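Local coordinates for bifunctional protein FolD (Thermus thermophilus, PDB 6V6Y) that probably oxidises 5,10-methylenetetrahydrofolate with NADP+ and then hydrolyses the methenyl product to 10-formyltetrahydrofolate, working as a homodimer in one-carbon metabolism, at residues V151-G162 with V195-V206. Numbering follows the deposited sequence.
Sequences VDLRGKEVVVVG and VTRRAQVLVVAV. With NAP (NADP nicotinamide-adenine-dinucleotide phosphate), chain B.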
loop_
_atom_site.group_PDB
_atom_site.type_symbol
_atom_site.label_atom_id
_atom_site.label_comp_id
_atom_site.label_asym_id
_atom_site.label_seq_id
_atom_site.Cartn_x
_atom_site.Cartn_y
_atom_site.Cartn_z
ATOM N N VAL A 151 -14.626 18.226 5.311
ATOM C CA VAL A 151 -14.912 16.836 5.667
ATOM C C VAL A 151 -13.892 16.380 6.706
ATOM O O VAL A 151 -12.681 16.487 6.489
ATOM C CB VAL A 151 -14.892 15.917 4.436
ATOM C CG1 VAL A 151 -15.438 14.530 4.798
ATOM C CG2 VAL A 151 -15.691 16.528 3.300
ATOM N N ASP A 152 -14.381 15.904 7.848
ATOM C CA ASP A 152 -13.550 15.283 8.882
ATOM C C ASP A 152 -13.517 13.786 8.581
ATOM O O ASP A 152 -14.504 13.076 8.795
ATOM C CB ASP A 152 -14.118 15.579 10.269
ATOM C CG ASP A 152 -13.319 14.930 11.395
ATOM O OD1 ASP A 152 -12.302 14.249 11.135
ATOM O OD2 ASP A 152 -13.717 15.096 12.567
ATOM N N LEU A 153 -12.384 13.307 8.063
ATOM C CA LEU A 153 -12.309 11.945 7.540
ATOM C C LEU A 153 -12.130 10.887 8.622
ATOM O O LEU A 153 -12.335 9.698 8.337
ATOM C CB LEU A 153 -11.168 11.845 6.527
ATOM C CG LEU A 153 -11.361 12.641 5.231
ATOM C CD1 LEU A 153 -10.046 12.753 4.439
ATOM C CD2 LEU A 153 -12.456 12.037 4.389
ATOM N N ARG A 154 -11.751 11.295 9.841
ATOM C CA ARG A 154 -11.568 10.379 10.964
ATOM C C ARG A 154 -12.860 9.636 11.263
ATOM O O ARG A 154 -13.885 10.256 11.563
ATOM C CB ARG A 154 -11.112 11.147 12.207
ATOM C CG ARG A 154 -9.758 11.859 12.020
ATOM C CD ARG A 154 -9.525 12.994 13.031
ATOM N NE ARG A 154 -10.692 13.871 13.132
ATOM C CZ ARG A 154 -11.064 14.502 14.244
ATOM N NH1 ARG A 154 -10.356 14.360 15.358
ATOM N NH2 ARG A 154 -12.150 15.268 14.244
ATOM N N GLY A 155 -12.808 8.307 11.184
ATOM C CA GLY A 155 -13.980 7.503 11.450
ATOM C C GLY A 155 -14.987 7.425 10.327
ATOM O O GLY A 155 -16.005 6.742 10.483
ATOM N N LYS A 156 -14.737 8.066 9.192
ATOM C CA LYS A 156 -15.687 8.016 8.086
ATOM C C LYS A 156 -15.581 6.706 7.314
ATOM O O LYS A 156 -14.491 6.171 7.107
ATOM C CB LYS A 156 -15.457 9.184 7.114
ATOM C CG LYS A 156 -15.875 10.554 7.630
ATOM C CD LYS A 156 -17.380 10.760 7.617
ATOM C CE LYS A 156 -17.711 12.222 7.953
ATOM N NZ LYS A 156 -17.070 12.614 9.247
ATOM N N GLU A 157 -16.721 6.221 6.848
ATOM C CA GLU A 157 -16.761 5.084 5.940
ATOM C C GLU A 157 -16.494 5.580 4.526
ATOM O O GLU A 157 -17.351 6.234 3.923
ATOM C CB GLU A 157 -18.121 4.406 6.023
ATOM C CG GLU A 157 -18.139 3.019 5.480
ATOM C CD GLU A 157 -18.807 2.071 6.439
ATOM O OE1 GLU A 157 -19.662 1.291 5.973
ATOM O OE2 GLU A 157 -18.496 2.127 7.654
ATOM N N VAL A 158 -15.312 5.282 3.991
ATOM C CA VAL A 158 -14.949 5.668 2.633
ATOM C C VAL A 158 -14.898 4.429 1.750
ATOM O O VAL A 158 -14.226 3.442 2.092
ATOM C CB VAL A 158 -13.602 6.406 2.599
ATOM C CG1 VAL A 158 -13.275 6.821 1.181
ATOM C CG2 VAL A 158 -13.632 7.601 3.539
ATOM N N VAL A 159 -15.601 4.479 0.615
ATOM C CA VAL A 159 -15.443 3.491 -0.450
ATOM C C VAL A 159 -14.704 4.133 -1.622
ATOM O O VAL A 159 -15.069 5.220 -2.091
ATOM C CB VAL A 159 -16.789 2.896 -0.902
ATOM C CG1 VAL A 159 -16.573 1.929 -2.072
ATOM C CG2 VAL A 159 -17.489 2.194 0.267
ATOM N N VAL A 160 -13.646 3.470 -2.068
ATOM C CA VAL A 160 -12.876 3.855 -3.239
ATOM C C VAL A 160 -13.142 2.796 -4.300
ATOM O O VAL A 160 -12.913 1.603 -4.056
ATOM C CB VAL A 160 -11.382 3.947 -2.891
ATOM C CG1 VAL A 160 -10.546 4.306 -4.100
ATOM C CG2 VAL A 160 -11.178 4.908 -1.722
ATOM N N VAL A 161 -13.670 3.201 -5.453
ATOM C CA VAL A 161 -13.943 2.256 -6.532
ATOM C C VAL A 161 -12.893 2.432 -7.613
ATOM O O VAL A 161 -12.837 3.473 -8.278
ATOM C CB VAL A 161 -15.355 2.411 -7.110
ATOM C CG1 VAL A 161 -15.650 1.236 -8.056
ATOM C CG2 VAL A 161 -16.418 2.486 -5.989
ATOM N N GLY A 162 -12.090 1.391 -7.813
ATOM C CA GLY A 162 -10.964 1.434 -8.716
ATOM C C GLY A 162 -9.704 1.251 -7.906
ATOM O O GLY A 162 -9.575 1.830 -6.822
ATOM N N VAL A 195 -22.106 -2.305 -2.108
ATOM C CA VAL A 195 -20.884 -1.847 -1.453
ATOM C C VAL A 195 -20.848 -0.329 -1.423
ATOM O O VAL A 195 -20.589 0.281 -0.378
ATOM C CB VAL A 195 -19.639 -2.424 -2.147
ATOM C CG1 VAL A 195 -18.379 -1.815 -1.549
ATOM C CG2 VAL A 195 -19.621 -3.939 -2.015
ATOM N N THR A 196 -21.141 0.312 -2.561
ATOM C CA THR A 196 -21.040 1.770 -2.582
ATOM C C THR A 196 -22.097 2.428 -1.700
ATOM O O THR A 196 -21.822 3.473 -1.099
ATOM C CB THR A 196 -21.100 2.302 -4.013
ATOM O OG1 THR A 196 -22.350 1.970 -4.631
ATOM C CG2 THR A 196 -19.945 1.729 -4.822
ATOM N N ARG A 197 -23.259 1.784 -1.516
ATOM C CA ARG A 197 -24.329 2.364 -0.703
ATOM C C ARG A 197 -23.913 2.597 0.747
ATOM O O ARG A 197 -24.566 3.377 1.451
ATOM C CB ARG A 197 -25.569 1.463 -0.742
ATOM C CG ARG A 197 -26.623 1.881 -1.771
ATOM C CD ARG A 197 -27.958 1.116 -1.609
ATOM N NE ARG A 197 -27.820 -0.331 -1.810
ATOM C CZ ARG A 197 -27.931 -0.948 -2.988
ATOM N NH1 ARG A 197 -28.183 -0.253 -4.087
ATOM N NH2 ARG A 197 -27.786 -2.270 -3.068
ATOM N N ARG A 198 -22.853 1.940 1.216
ATOM C CA ARG A 198 -22.382 2.144 2.580
ATOM C C ARG A 198 -21.602 3.433 2.762
ATOM O O ARG A 198 -21.470 3.904 3.902
ATOM C CB ARG A 198 -21.482 0.993 3.006
ATOM C CG ARG A 198 -21.932 -0.378 2.542
ATOM C CD ARG A 198 -20.882 -1.392 2.917
ATOM N NE ARG A 198 -21.157 -2.684 2.314
ATOM C CZ ARG A 198 -20.216 -3.584 2.027
ATOM N NH1 ARG A 198 -18.931 -3.331 2.297
ATOM N NH2 ARG A 198 -20.569 -4.742 1.481
ATOM N N ALA A 199 -21.077 4.000 1.675
ATOM C CA ALA A 199 -20.082 5.060 1.776
ATOM C C ALA A 199 -20.712 6.380 2.216
ATOM O O ALA A 199 -21.662 6.858 1.593
ATOM C CB ALA A 199 -19.366 5.245 0.435
ATOM N N GLN A 200 -20.177 6.957 3.298
ATOM C CA GLN A 200 -20.373 8.372 3.577
ATOM C C GLN A 200 -19.535 9.243 2.645
ATOM O O GLN A 200 -19.959 10.342 2.277
ATOM C CB GLN A 200 -20.011 8.682 5.027
ATOM C CG GLN A 200 -20.742 7.859 6.076
ATOM C CD GLN A 200 -20.108 8.021 7.454
ATOM O OE1 GLN A 200 -18.970 7.582 7.686
ATOM N NE2 GLN A 200 -20.824 8.688 8.365
ATOM N N VAL A 201 -18.341 8.784 2.266
ATOM C CA VAL A 201 -17.548 9.418 1.215
ATOM C C VAL A 201 -17.314 8.357 0.153
ATOM O O VAL A 201 -16.797 7.271 0.457
ATOM C CB VAL A 201 -16.219 9.990 1.746
ATOM C CG1 VAL A 201 -15.406 10.659 0.624
ATOM C CG2 VAL A 201 -16.460 10.963 2.903
ATOM N N LEU A 202 -17.717 8.655 -1.081
ATOM C CA LEU A 202 -17.575 7.740 -2.209
ATOM C C LEU A 202 -16.668 8.378 -3.255
ATOM O O LEU A 202 -16.958 9.477 -3.750
ATOM C CB LEU A 202 -18.944 7.407 -2.798
ATOM C CG LEU A 202 -18.958 6.477 -4.011
ATOM C CD1 LEU A 202 -18.522 5.063 -3.626
ATOM C CD2 LEU A 202 -20.339 6.461 -4.615
ATOM N N VAL A 203 -15.561 7.709 -3.569
ATOM C CA VAL A 203 -14.617 8.171 -4.579
ATOM C C VAL A 203 -14.619 7.170 -5.722
ATOM O O VAL A 203 -14.384 5.978 -5.502
ATOM C CB VAL A 203 -13.197 8.320 -4.006
ATOM C CG1 VAL A 203 -12.282 9.037 -5.014
ATOM C CG2 VAL A 203 -13.236 9.036 -2.658
ATOM N N VAL A 204 -14.855 7.649 -6.943
ATOM C CA VAL A 204 -15.007 6.768 -8.101
ATOM C C VAL A 204 -13.926 7.096 -9.123
ATOM O O VAL A 204 -13.866 8.219 -9.632
ATOM C CB VAL A 204 -16.409 6.889 -8.722
ATOM C CG1 VAL A 204 -16.584 5.888 -9.853
ATOM C CG2 VAL A 204 -17.504 6.705 -7.642
ATOM N N ALA A 205 -13.073 6.096 -9.440
ATOM C CA ALA A 205 -12.025 6.225 -10.467
ATOM C C ALA A 205 -11.997 4.947 -11.320
ATOM O O ALA A 205 -11.094 4.118 -11.210
ATOM C CB ALA A 205 -10.656 6.501 -9.839
ATOM N N VAL A 206 -12.972 4.805 -12.212
ATOM C CA VAL A 206 -13.074 3.606 -13.034
ATOM C C VAL A 206 -13.007 3.890 -14.530
ATOM O O VAL A 206 -12.674 2.977 -15.301
ATOM C CB VAL A 206 -14.362 2.823 -12.706
ATOM C CG1 VAL A 206 -14.358 2.395 -11.246
ATOM C CG2 VAL A 206 -15.576 3.671 -12.993
HETATM P PA NAP B . -7.475 2.045 -14.458
HETATM O O1A NAP B . -7.422 2.368 -15.902
HETATM O O2A NAP B . -6.281 1.280 -14.034
HETATM O O5B NAP B . -8.830 1.243 -14.127
HETATM C C5B NAP B . -9.709 1.750 -13.149
HETATM C C4B NAP B . -10.220 0.640 -12.238
HETATM O O4B NAP B . -11.630 0.688 -12.167
HETATM C C3B NAP B . -9.840 -0.750 -12.720
HETATM O O3B NAP B . -8.749 -1.219 -11.962
HETATM C C2B NAP B . -11.085 -1.605 -12.528
HETATM O O2B NAP B . -10.920 -2.594 -11.534
HETATM C C1B NAP B . -12.165 -0.620 -12.095
HETATM N N9A NAP B . -13.357 -0.752 -12.954
HETATM C C8A NAP B . -13.422 -0.499 -14.300
HETATM N N7A NAP B . -14.684 -0.740 -14.722
HETATM C C5A NAP B . -15.427 -1.138 -13.667
HETATM C C6A NAP B . -16.763 -1.502 -13.546
HETATM N N6A NAP B . -17.558 -1.494 -14.612
HETATM N N1A NAP B . -17.260 -1.874 -12.313
HETATM C C2A NAP B . -16.429 -1.879 -11.213
HETATM N N3A NAP B . -15.103 -1.515 -11.340
HETATM C C4A NAP B . -14.606 -1.154 -12.549
HETATM O O3 NAP B . -7.636 3.398 -13.600
HETATM P PN NAP B . -7.114 4.901 -13.845
HETATM O O1N NAP B . -5.805 4.834 -14.532
HETATM O O2N NAP B . -7.252 5.654 -12.579
HETATM O O5D NAP B . -8.207 5.454 -14.889
HETATM C C5D NAP B . -9.559 5.552 -14.500
HETATM C C4D NAP B . -10.156 6.870 -14.973
HETATM O O4D NAP B . -9.706 7.946 -14.167
HETATM C C3D NAP B . -9.740 7.171 -16.406
HETATM O O3D NAP B . -10.884 7.369 -17.201
HETATM C C2D NAP B . -8.944 8.453 -16.327
HETATM O O2D NAP B . -9.326 9.328 -17.361
HETATM C C1D NAP B . -9.325 9.038 -14.980
HETATM N N1N NAP B . -8.191 9.776 -14.394
HETATM C C2N NAP B . -8.340 11.102 -14.111
HETATM C C3N NAP B . -7.290 11.825 -13.562
HETATM C C7N NAP B . -7.503 13.252 -13.156
HETATM O O7N NAP B . -6.403 14.008 -12.705
HETATM N N7N NAP B . -8.728 13.766 -13.229
HETATM C C4N NAP B . -6.082 11.192 -13.296
HETATM C C5N NAP B . -5.943 9.841 -13.586
HETATM C C6N NAP B . -7.009 9.139 -14.138
HETATM P P2B NAP B . -10.040 -3.920 -11.797
HETATM O O1X NAP B . -8.573 -3.592 -11.651
HETATM O O2X NAP B . -10.423 -4.959 -10.769
HETATM O O3X NAP B . -10.307 -4.448 -13.186
#
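Glu-157 O is gripped by two successive amides, Val-201 N at 3.2 Å and, weakly, Gln-200 N at 3.0 Å, where two neighbouring parallel strands of the Rossmann-type NADP-binding domain begin. Gln-200 returns the bond: its OE1 takes Glu-157 N at 2.8 Å, almost straight at hydrogen (173°) and in the carbonyl plane, while the Lys-156 side chain crosses that of Gln-200 at about a right angle, its CD touching OE1. Gln-200 CG lies anti to the carbonyl carbon (chi1 -56°), and the extended chain carries OE1 back to that N-H. A leucine in place of this glutamine would probably leave Glu-157 N without its side-chain acceptor. Beyond, strands 157-161 and 201-204 run 9° apart, Val-159 and Val-161 each using both N and O in the ladder. On one face, Val-159 CG2 rests on Ala-199 CB (3.6 Å), while CD1 of Leu-202 lies alongside Val-159 CB; Val-161 CG2 meets Thr-196 CG2 of helix 192-196. On the other, Val-158 and Val-201 lie side by side, Val-158 packing on Leu-175 of helix 168-177 and Val-201 on Leu-146 of helix 137-148. Glu-157 OE1 passes Arg-198 CB, but its salt bridge goes to Arg-198 NH2 of the second subunit. At the C-terminal ends, Gly-162, Ala-205 and Val-206 border NADP. Val-206 CG1 touches Val-161 CG1 (3.6 Å), and the same Val-206 CG1 lies 3.3 Å from ribose O4B of NADP.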